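Local coordinates for putative non-ribosomal peptide synthetase (Actinomadura parvosata subsp. kistnae, PDB 6M7L), which probably forms a condensation-type domain of a modular non-ribosomal peptide synthetase, a class of domain that works on peptide intermediates held on carrier proteins, at residues A[299-304]-A[313-318]; A[295-300]-A[375-380]; A[24-29]-A[350-355]. One frame throughout, in Å; residues are numbered along the deposited sequence.

Contact 1: residues A[299-304]-A[313-318]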
loop_
_atom_site.group_PDB
_atom_site.type_symbol
_atom_site.label_atom_id
_atom_site.label_comp_id
_atom_site.label_asym_id
_atom_site.label_seq_id
_atom_site.Cartn_x
_atom_site.Cartn_y
_atom_site.Cartn_z
ATOM N N LEU A 299 13.338 -10.665 10.287
ATOM C CA LEU A 299 11.900 -10.496 10.398
ATOM C C LEU A 299 11.569 -9.026 10.605
ATOM O O LEU A 299 12.328 -8.306 11.263
ATOM C CB LEU A 299 11.347 -11.315 11.563
ATOM C CG LEU A 299 11.600 -12.823 11.498
ATOM C CD1 LEU A 299 11.199 -13.493 12.802
ATOM C CD2 LEU A 299 10.856 -13.444 10.328
ATOM N N PRO A 300 10.464 -8.536 10.054
ATOM C CA PRO A 300 10.103 -7.129 10.276
ATOM C C PRO A 300 9.574 -6.900 11.681
ATOM O O PRO A 300 9.699 -7.772 12.548
ATOM C CB PRO A 300 9.027 -6.874 9.214
ATOM C CG PRO A 300 8.402 -8.214 9.004
ATOM C CD PRO A 300 9.506 -9.224 9.173
ATOM N N ARG A 301 8.987 -5.729 11.921
ATOM C CA ARG A 301 8.402 -5.445 13.224
ATOM C C ARG A 301 7.307 -6.455 13.545
ATOM O O ARG A 301 6.694 -7.045 12.652
ATOM C CB ARG A 301 7.832 -4.029 13.258
ATOM C CG ARG A 301 6.714 -3.779 12.267
ATOM C CD ARG A 301 6.474 -2.291 12.109
ATOM N NE ARG A 301 7.663 -1.614 11.600
ATOM C CZ ARG A 301 7.803 -0.294 11.529
ATOM N NH1 ARG A 301 6.826 0.504 11.942
ATOM N NH2 ARG A 301 8.923 0.229 11.048
ATOM N N ASP A 302 7.077 -6.660 14.841
ATOM C CA ASP A 302 6.014 -7.554 15.283
ATOM C C ASP A 302 4.686 -7.081 14.711
ATOM O O ASP A 302 4.181 -6.022 15.095
ATOM C CB ASP A 302 5.956 -7.615 16.812
ATOM C CG ASP A 302 5.134 -8.789 17.321
ATOM O OD1 ASP A 302 4.239 -9.265 16.590
ATOM O OD2 ASP A 302 5.387 -9.239 18.460
ATOM N N GLU A 303 4.124 -7.851 13.777
ATOM C CA GLU A 303 2.862 -7.462 13.163
ATOM C C GLU A 303 1.692 -7.566 14.133
ATOM O O GLU A 303 0.649 -6.948 13.890
ATOM C CB GLU A 303 2.593 -8.312 11.919
ATOM C CG GLU A 303 2.522 -9.806 12.185
ATOM C CD GLU A 303 2.050 -10.591 10.974
ATOM O OE1 GLU A 303 2.343 -10.167 9.836
ATOM O OE2 GLU A 303 1.377 -11.628 11.162
ATOM N N GLU A 304 1.836 -8.326 15.222
ATOM C CA GLU A 304 0.785 -8.371 16.234
ATOM C C GLU A 304 0.662 -7.034 16.955
ATOM O O GLU A 304 -0.433 -6.465 17.046
ATOM C CB GLU A 304 1.054 -9.498 17.234
ATOM C CG GLU A 304 0.589 -10.872 16.777
ATOM C CD GLU A 304 0.560 -11.881 17.912
ATOM O OE1 GLU A 304 0.759 -11.473 19.076
ATOM O OE2 GLU A 304 0.340 -13.081 17.641
ATOM N N GLY A 313 11.247 3.261 13.505
ATOM C CA GLY A 313 12.059 2.665 14.537
ATOM C C GLY A 313 12.905 1.512 14.037
ATOM O O GLY A 313 12.629 0.913 12.994
ATOM N N PRO A 314 13.972 1.187 14.770
ATOM C CA PRO A 314 14.772 -0.009 14.447
ATOM C C PRO A 314 14.106 -1.278 14.962
ATOM O O PRO A 314 14.548 -1.923 15.919
ATOM C CB PRO A 314 16.103 0.290 15.143
ATOM C CG PRO A 314 15.710 1.098 16.328
ATOM C CD PRO A 314 14.565 1.962 15.875
ATOM N N PHE A 315 13.001 -1.651 14.321
ATOM C CA PHE A 315 12.221 -2.808 14.739
ATOM C C PHE A 315 12.660 -4.100 14.064
ATOM O O PHE A 315 12.048 -5.144 14.312
ATOM C CB PHE A 315 10.734 -2.578 14.462
ATOM C CG PHE A 315 10.165 -1.355 15.125
ATOM C CD1 PHE A 315 10.100 -1.263 16.506
ATOM C CD2 PHE A 315 9.671 -0.309 14.363
ATOM C CE1 PHE A 315 9.570 -0.139 17.113
ATOM C CE2 PHE A 315 9.137 0.815 14.964
ATOM C CZ PHE A 315 9.086 0.900 16.341
ATOM N N SER A 316 13.682 -4.053 13.213
ATOM C CA SER A 316 14.192 -5.264 12.585
ATOM C C SER A 316 14.577 -6.288 13.642
ATOM O O SER A 316 15.336 -5.991 14.568
ATOM C CB SER A 316 15.406 -4.941 11.707
ATOM O OG SER A 316 15.040 -4.175 10.573
ATOM N N ARG A 317 14.032 -7.491 13.509
ATOM C CA ARG A 317 14.416 -8.627 14.331
ATOM C C ARG A 317 15.120 -9.646 13.450
ATOM O O ARG A 317 14.645 -9.957 12.352
ATOM C CB ARG A 317 13.202 -9.262 15.009
ATOM C CG ARG A 317 12.554 -8.400 16.080
ATOM C CD ARG A 317 11.214 -8.987 16.483
ATOM N NE ARG A 317 10.311 -9.062 15.339
ATOM C CZ ARG A 317 9.275 -9.890 15.257
ATOM N NH1 ARG A 317 9.010 -10.728 16.250
ATOM N NH2 ARG A 317 8.509 -9.887 14.174
ATOM N N TRP A 318 16.254 -10.149 13.920
ATOM C CA TRP A 318 17.016 -11.159 13.206
ATOM C C TRP A 318 16.915 -12.487 13.941
ATOM O O TRP A 318 16.891 -12.525 15.174
ATOM C CB TRP A 318 18.478 -10.737 13.052
ATOM C CG TRP A 318 18.667 -9.696 11.991
ATOM C CD1 TRP A 318 18.628 -8.342 12.152
ATOM C CD2 TRP A 318 18.905 -9.928 10.597
ATOM N NE1 TRP A 318 18.836 -7.715 10.946
ATOM C CE2 TRP A 318 19.009 -8.668 9.976
ATOM C CE3 TRP A 318 19.047 -11.078 9.815
ATOM C CZ2 TRP A 318 19.248 -8.526 8.610
ATOM C CZ3 TRP A 318 19.284 -10.936 8.458
ATOM C CH2 TRP A 318 19.381 -9.669 7.871
#
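Pro300 O is gripped by two nitrogens of one arginine: Arg317 reaches it side-on, with NH2 at 2.9 Å and NE at 3.1 Å from that oxygen. The oxygen lies almost exactly in the guanidinium plane, while NE approaches in the carbonyl plane and NH2 from 30° off it. The bend of the Arg317 chain at chi3 (-60°) turns this edge back onto the carbonyl, and Asp302 lies over one face of the group. Asp302 OD2, 4.5 Å from Arg317 NH1, adds only a nearby opposite charge; Asp302 OD1 instead accepts from Glu304 N in an Asx turn. One residue back, Leu299 and Arg317 form an antiparallel hydrogen-bonded pair, with Arg317 N 2.9 Å from Leu299 O.

Farther along, Arg301 and Phe315 meet steeply, their planes 69° apart: CD2 of the ring stands 3.3 Å above the centre of the guanidinium plane. That guanidinium is fixed by the carbonyls of Leu308 and Met311 and by a salt bridge to Asp154, which by sequence probably corresponds to the aspartate of the HHxxxDG motif of condensation domains, here degenerate.

The hairpin of strands 292-299 and 317-324 thus opens here into a connection consistent with the floor loop of this family, with helix 155-172 against Pro300 and Arg301, helix 26-34 against Pro314 and Ser316, and Tyr190 edge-to-face with Phe315.

Contact 2: residues A[295-300]-A[375-380]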
loop_
_atom_site.group_PDB
_atom_site.type_symbol
_atom_site.label_atom_id
_atom_site.label_comp_id
_atom_site.label_asym_id
_atom_site.label_seq_id
_atom_site.Cartn_x
_atom_site.Cartn_y
_atom_site.Cartn_z
ATOM N N ILE A 295 22.203 -20.252 8.879
ATOM C CA ILE A 295 21.765 -19.071 8.167
ATOM C C ILE A 295 20.833 -18.278 9.075
ATOM O O ILE A 295 20.391 -18.751 10.122
ATOM C CB ILE A 295 21.072 -19.412 6.827
ATOM C CG1 ILE A 295 19.685 -20.003 7.088
ATOM C CG2 ILE A 295 21.931 -20.357 5.999
ATOM C CD1 ILE A 295 18.599 -19.412 6.219
ATOM N N GLY A 296 20.525 -17.044 8.668
ATOM C CA GLY A 296 19.614 -16.205 9.408
ATOM C C GLY A 296 18.531 -15.664 8.493
ATOM O O GLY A 296 18.544 -15.882 7.279
ATOM N N THR A 297 17.581 -14.963 9.101
ATOM C CA THR A 297 16.538 -14.293 8.341
ATOM C C THR A 297 16.121 -13.052 9.109
ATOM O O THR A 297 16.083 -13.063 10.343
ATOM C CB THR A 297 15.336 -15.212 8.079
ATOM O OG1 THR A 297 14.409 -14.556 7.203
ATOM C CG2 THR A 297 14.626 -15.582 9.378
ATOM N N ARG A 298 15.839 -11.977 8.378
ATOM C CA ARG A 298 15.377 -10.740 8.988
ATOM C C ARG A 298 13.859 -10.766 9.074
ATOM O O ARG A 298 13.174 -10.893 8.052
ATOM C CB ARG A 298 15.841 -9.516 8.202
ATOM C CG ARG A 298 15.628 -8.208 8.954
ATOM C CD ARG A 298 15.782 -7.000 8.051
ATOM N NE ARG A 298 14.661 -6.869 7.124
ATOM C CZ ARG A 298 13.559 -6.170 7.378
ATOM N NH1 ARG A 298 13.427 -5.534 8.534
ATOM N NH2 ARG A 298 12.590 -6.105 6.476
ATOM N N LEU A 299 13.338 -10.665 10.287
ATOM C CA LEU A 299 11.900 -10.496 10.398
ATOM C C LEU A 299 11.569 -9.026 10.605
ATOM O O LEU A 299 12.328 -8.306 11.263
ATOM C CB LEU A 299 11.347 -11.315 11.563
ATOM C CG LEU A 299 11.600 -12.823 11.498
ATOM C CD1 LEU A 299 11.199 -13.493 12.802
ATOM C CD2 LEU A 299 10.856 -13.444 10.328
ATOM N N PRO A 300 10.464 -8.536 10.054
ATOM C CA PRO A 300 10.103 -7.129 10.276
ATOM C C PRO A 300 9.574 -6.900 11.681
ATOM O O PRO A 300 9.699 -7.772 12.548
ATOM C CB PRO A 300 9.027 -6.874 9.214
ATOM C CG PRO A 300 8.402 -8.214 9.004
ATOM C CD PRO A 300 9.506 -9.224 9.173
ATOM N N ALA A 375 22.019 -14.870 4.979
ATOM C CA ALA A 375 20.633 -14.675 5.365
ATOM C C ALA A 375 19.729 -14.947 4.172
ATOM O O ALA A 375 20.134 -14.801 3.015
ATOM C CB ALA A 375 20.386 -13.262 5.908
ATOM N N LEU A 376 18.496 -15.351 4.466
ATOM C CA LEU A 376 17.537 -15.744 3.444
ATOM C C LEU A 376 16.210 -15.043 3.686
ATOM O O LEU A 376 15.677 -15.081 4.801
ATOM C CB LEU A 376 17.339 -17.263 3.437
ATOM C CG LEU A 376 16.159 -17.807 2.630
ATOM C CD1 LEU A 376 16.282 -17.437 1.158
ATOM C CD2 LEU A 376 16.048 -19.315 2.803
ATOM N N GLN A 377 15.685 -14.404 2.644
ATOM C CA GLN A 377 14.338 -13.851 2.650
ATOM C C GLN A 377 13.538 -14.508 1.536
ATOM O O GLN A 377 13.966 -14.509 0.376
ATOM C CB GLN A 377 14.341 -12.330 2.460
ATOM C CG GLN A 377 15.321 -11.574 3.334
ATOM C CD GLN A 377 15.186 -11.892 4.812
ATOM O OE1 GLN A 377 16.185 -12.043 5.516
ATOM N NE2 GLN A 377 13.950 -11.979 5.294
ATOM N N LEU A 378 12.389 -15.074 1.889
ATOM C CA LEU A 378 11.464 -15.655 0.922
ATOM C C LEU A 378 10.116 -14.979 1.118
ATOM O O LEU A 378 9.447 -15.196 2.134
ATOM C CB LEU A 378 11.363 -17.172 1.093
ATOM C CG LEU A 378 10.618 -17.926 -0.009
ATOM C CD1 LEU A 378 11.335 -19.222 -0.345
ATOM C CD2 LEU A 378 9.180 -18.201 0.398
ATOM N N ASP A 379 9.721 -14.160 0.150
ATOM C CA ASP A 379 8.520 -13.347 0.250
ATOM C C ASP A 379 7.482 -13.795 -0.768
ATOM O O ASP A 379 7.818 -14.131 -1.909
ATOM C CB ASP A 379 8.845 -11.868 0.031
ATOM C CG ASP A 379 9.882 -11.351 1.002
ATOM O OD1 ASP A 379 9.849 -11.765 2.180
ATOM O OD2 ASP A 379 10.731 -10.535 0.587
ATOM N N GLU A 380 6.223 -13.801 -0.348
ATOM C CA GLU A 380 5.123 -13.921 -1.288
ATOM C C GLU A 380 4.938 -12.591 -2.008
ATOM O O GLU A 380 5.242 -11.524 -1.467
ATOM C CB GLU A 380 3.830 -14.313 -0.567
ATOM C CG GLU A 380 4.025 -15.153 0.694
ATOM C CD GLU A 380 4.443 -16.584 0.404
ATOM O OE1 GLU A 380 5.617 -16.930 0.661
ATOM O OE2 GLU A 380 3.593 -17.364 -0.079
#
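The flat amide of Gln377 is turned against the backbone of Arg298 so that it meets both its N-H and its C=O, much as a neighbouring peptide group would. Arg298 N points at Gln377 OE1 from 2.9 Å in a nearly straight bond (178°), in the amide plane and on a lone pair; Gln377 NE2 returns a weak bond to Arg298 O at 3.1 Å. A bend at chi2 folds the glutamine over to reach this stretch. Thr297 crosses it obliquely, and its hydroxyl, placed opposite its own backbone N by chi1 of -174°, donates to Leu376 O at 2.8 Å, nearly in line with that carbonyl.

At Gly296 and Ala375 the backbones themselves join in a single bridge, with Leu376 N 2.9 Å from Gly296 O. Beside it Ile295 CD1 packs on Leu376 CB (3.7 Å). A leucine in place of Gln377 would probably leave Arg298 N without its mate and deprive Trp411 NE1 of OE1, the acceptor it also uses.

Strands 295-299 and 375-380 cross at 48°, and the backbone pairing between them stops at that one bridge. Side-chain amide and hydroxyl take over, satisfying main-chain polar atoms in a buried place and tying the 292-299 hairpin to the edge strand of the four-stranded sheet.

Contact 3: residues A[24-29]-A[350-355]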
loop_
_atom_site.group_PDB
_atom_site.type_symbol
_atom_site.label_atom_id
_atom_site.label_comp_id
_atom_site.label_asym_id
_atom_site.label_seq_id
_atom_site.Cartn_x
_atom_site.Cartn_y
_atom_site.Cartn_z
ATOM N N VAL A 24 18.554 2.880 25.580
ATOM C CA VAL A 24 18.488 2.466 24.196
ATOM C C VAL A 24 18.161 0.979 24.159
ATOM O O VAL A 24 18.078 0.314 25.187
ATOM C CB VAL A 24 19.798 2.778 23.433
ATOM C CG1 VAL A 24 20.194 4.231 23.631
ATOM C CG2 VAL A 24 20.916 1.838 23.871
ATOM N N THR A 25 17.960 0.448 22.957
ATOM C CA THR A 25 17.654 -0.962 22.779
ATOM C C THR A 25 18.915 -1.737 22.419
ATOM O O THR A 25 19.970 -1.168 22.128
ATOM C CB THR A 25 16.587 -1.147 21.698
ATOM O OG1 THR A 25 17.108 -0.741 20.427
ATOM C CG2 THR A 25 15.353 -0.320 22.022
ATOM N N ALA A 26 18.791 -3.066 22.454
ATOM C CA ALA A 26 19.912 -3.923 22.085
ATOM C C ALA A 26 20.362 -3.652 20.655
ATOM O O ALA A 26 21.567 -3.567 20.380
ATOM C CB ALA A 26 19.528 -5.394 22.258
ATOM N N ARG A 27 19.409 -3.504 19.733
ATOM C CA ARG A 27 19.764 -3.175 18.357
ATOM C C ARG A 27 20.395 -1.793 18.267
ATOM O O ARG A 27 21.403 -1.612 17.575
ATOM C CB ARG A 27 18.534 -3.261 17.456
ATOM C CG ARG A 27 18.779 -2.696 16.073
ATOM C CD ARG A 27 17.826 -3.260 15.046
ATOM N NE ARG A 27 18.382 -3.119 13.707
ATOM C CZ ARG A 27 19.198 -4.006 13.148
ATOM N NH1 ARG A 27 19.670 -3.802 11.926
ATOM N NH2 ARG A 27 19.541 -5.099 13.816
ATOM N N GLN A 28 19.817 -0.807 18.956
ATOM C CA GLN A 28 20.416 0.524 18.980
ATOM C C GLN A 28 21.822 0.483 19.563
ATOM O O GLN A 28 22.724 1.179 19.079
ATOM C CB GLN A 28 19.541 1.480 19.785
ATOM C CG GLN A 28 18.264 1.887 19.096
ATOM C CD GLN A 28 17.473 2.878 19.917
ATOM O OE1 GLN A 28 17.256 2.675 21.113
ATOM N NE2 GLN A 28 17.045 3.964 19.282
ATOM N N ARG A 29 22.019 -0.318 20.611
ATOM C CA ARG A 29 23.343 -0.463 21.207
ATOM C C ARG A 29 24.356 -0.937 20.173
ATOM O O ARG A 29 25.446 -0.366 20.043
ATOM C CB ARG A 29 23.272 -1.431 22.389
ATOM C CG ARG A 29 24.615 -1.838 22.966
ATOM C CD ARG A 29 25.345 -0.667 23.592
ATOM N NE ARG A 29 26.647 -1.080 24.108
ATOM C CZ ARG A 29 27.553 -0.252 24.619
ATOM N NH1 ARG A 29 27.309 1.050 24.688
ATOM N NH2 ARG A 29 28.707 -0.732 25.058
ATOM N N ASP A 350 11.888 -13.403 21.534
ATOM C CA ASP A 350 11.767 -12.218 22.375
ATOM C C ASP A 350 13.120 -11.697 22.833
ATOM O O ASP A 350 13.265 -10.493 23.073
ATOM C CB ASP A 350 10.878 -12.516 23.585
ATOM C CG ASP A 350 9.559 -13.150 23.192
ATOM O OD1 ASP A 350 9.464 -14.395 23.223
ATOM O OD2 ASP A 350 8.623 -12.403 22.837
ATOM N N LEU A 351 14.106 -12.572 22.958
ATOM C CA LEU A 351 15.480 -12.139 23.176
ATOM C C LEU A 351 16.008 -11.494 21.902
ATOM O O LEU A 351 16.026 -12.149 20.852
ATOM C CB LEU A 351 16.350 -13.326 23.575
ATOM C CG LEU A 351 17.855 -13.074 23.685
ATOM C CD1 LEU A 351 18.153 -12.085 24.799
ATOM C CD2 LEU A 351 18.603 -14.380 23.900
ATOM N N PRO A 352 16.429 -10.231 21.934
ATOM C CA PRO A 352 16.898 -9.583 20.706
ATOM C C PRO A 352 18.187 -10.214 20.206
ATOM O O PRO A 352 19.034 -10.657 20.986
ATOM C CB PRO A 352 17.122 -8.125 21.130
ATOM C CG PRO A 352 16.385 -7.973 22.427
ATOM C CD PRO A 352 16.460 -9.314 23.082
ATOM N N PHE A 353 18.322 -10.250 18.878
ATOM C CA PHE A 353 19.498 -10.866 18.269
ATOM C C PHE A 353 20.782 -10.191 18.732
ATOM O O PHE A 353 21.787 -10.864 18.988
ATOM C CB PHE A 353 19.392 -10.815 16.747
ATOM C CG PHE A 353 20.627 -11.295 16.045
ATOM C CD1 PHE A 353 20.906 -12.648 15.962
ATOM C CD2 PHE A 353 21.511 -10.395 15.472
ATOM C CE1 PHE A 353 22.045 -13.095 15.323
ATOM C CE2 PHE A 353 22.650 -10.835 14.830
ATOM C CZ PHE A 353 22.915 -12.189 14.752
ATOM N N GLU A 354 20.768 -8.861 18.844
ATOM C CA GLU A 354 21.968 -8.145 19.258
ATOM C C GLU A 354 22.350 -8.464 20.698
ATOM O O GLU A 354 23.540 -8.497 21.027
ATOM C CB GLU A 354 21.773 -6.639 19.077
ATOM C CG GLU A 354 21.637 -6.193 17.625
ATOM C CD GLU A 354 20.265 -6.474 17.037
ATOM O OE1 GLU A 354 19.412 -7.051 17.746
ATOM O OE2 GLU A 354 20.037 -6.116 15.863
ATOM N N ARG A 355 21.365 -8.701 21.569
ATOM C CA ARG A 355 21.688 -9.113 22.930
ATOM C C ARG A 355 22.214 -10.542 22.957
ATOM O O ARG A 355 23.187 -10.838 23.660
ATOM C CB ARG A 355 20.463 -8.971 23.834
ATOM C CG ARG A 355 20.736 -9.342 25.286
ATOM C CD ARG A 355 21.877 -8.513 25.865
ATOM N NE ARG A 355 22.444 -9.123 27.065
ATOM C CZ ARG A 355 23.412 -8.580 27.798
ATOM N NH1 ARG A 355 23.866 -9.210 28.872
ATOM N NH2 ARG A 355 23.924 -7.403 27.460
#
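Glu354 leaves its helix with CG opposite its own carbonyl carbon (chi1 -66°) and then bends at chi2 (77°), which folds the carboxylate over the start of helix 26-34. Arg27 answers with an extended arm running past that carboxylate: Arg27 CB lies 3.6 Å from Glu354 OE2, and NH2 at the far end forms a salt bridge with the same oxygen. The two flat groups are not paired face to face or side by side; their planes stand 73° apart, with OE2 at the guanidinium edge and near its plane. The modelled NH2 to OE2 separation is too short to be taken literally, and the bridge's exact geometry is doubtful.

The Ala26 methyl points at the opposite first turn, with CB 3.8 Å from Pro352 CB and 4.0 Å from Arg355 CB, while Glu354 CB comes to 3.3 Å from Ala26 O. Both helices meet here by their N-terminal ends. That of 26-34 is closed by a capping box, Gln28 N bonding to Thr25 OG1 (3.1 Å) and Thr25 N to Gln28 OE1 (3.0 Å), with Glu194 of helix 187-196 accepting from Ala26 N. Pro352 holds the N-cap position of the other.

A carboxylate in the first turn of a helix, and beside the start of a second, is likely to be favoured in its charged form, and Arg27 probably supplies the counter-charge for this buried acid. The contact thereby joins the helix near the start of the modelled chain to one more than 300 residues later, through an ion pair of uncertain geometry and a small apolar patch.

Overall arrangement
Contact 2 is the buried one, contact 1 is partly buried, and contact 3 lies nearer the surface, its centre farther from the middle of the chain. Contacts 1 and 2 use the same strand, 292-299: contact 1 pairs its end with strand 317-324, contact 2 links it to strand 374-380, and Ser316 OG to Arg298 NH1 joins them. Uncharged amide and hydroxyl groups serve the buried site, a guanidinium holding a carbonyl serves the hairpin, and an ion pair serves the two helix starts. Contact 3 touches contact 1 through Arg27 and Phe353, packed against Pro314, Ser316 and Trp318, but stays about 6 Å from contact 2 at the nearest atoms.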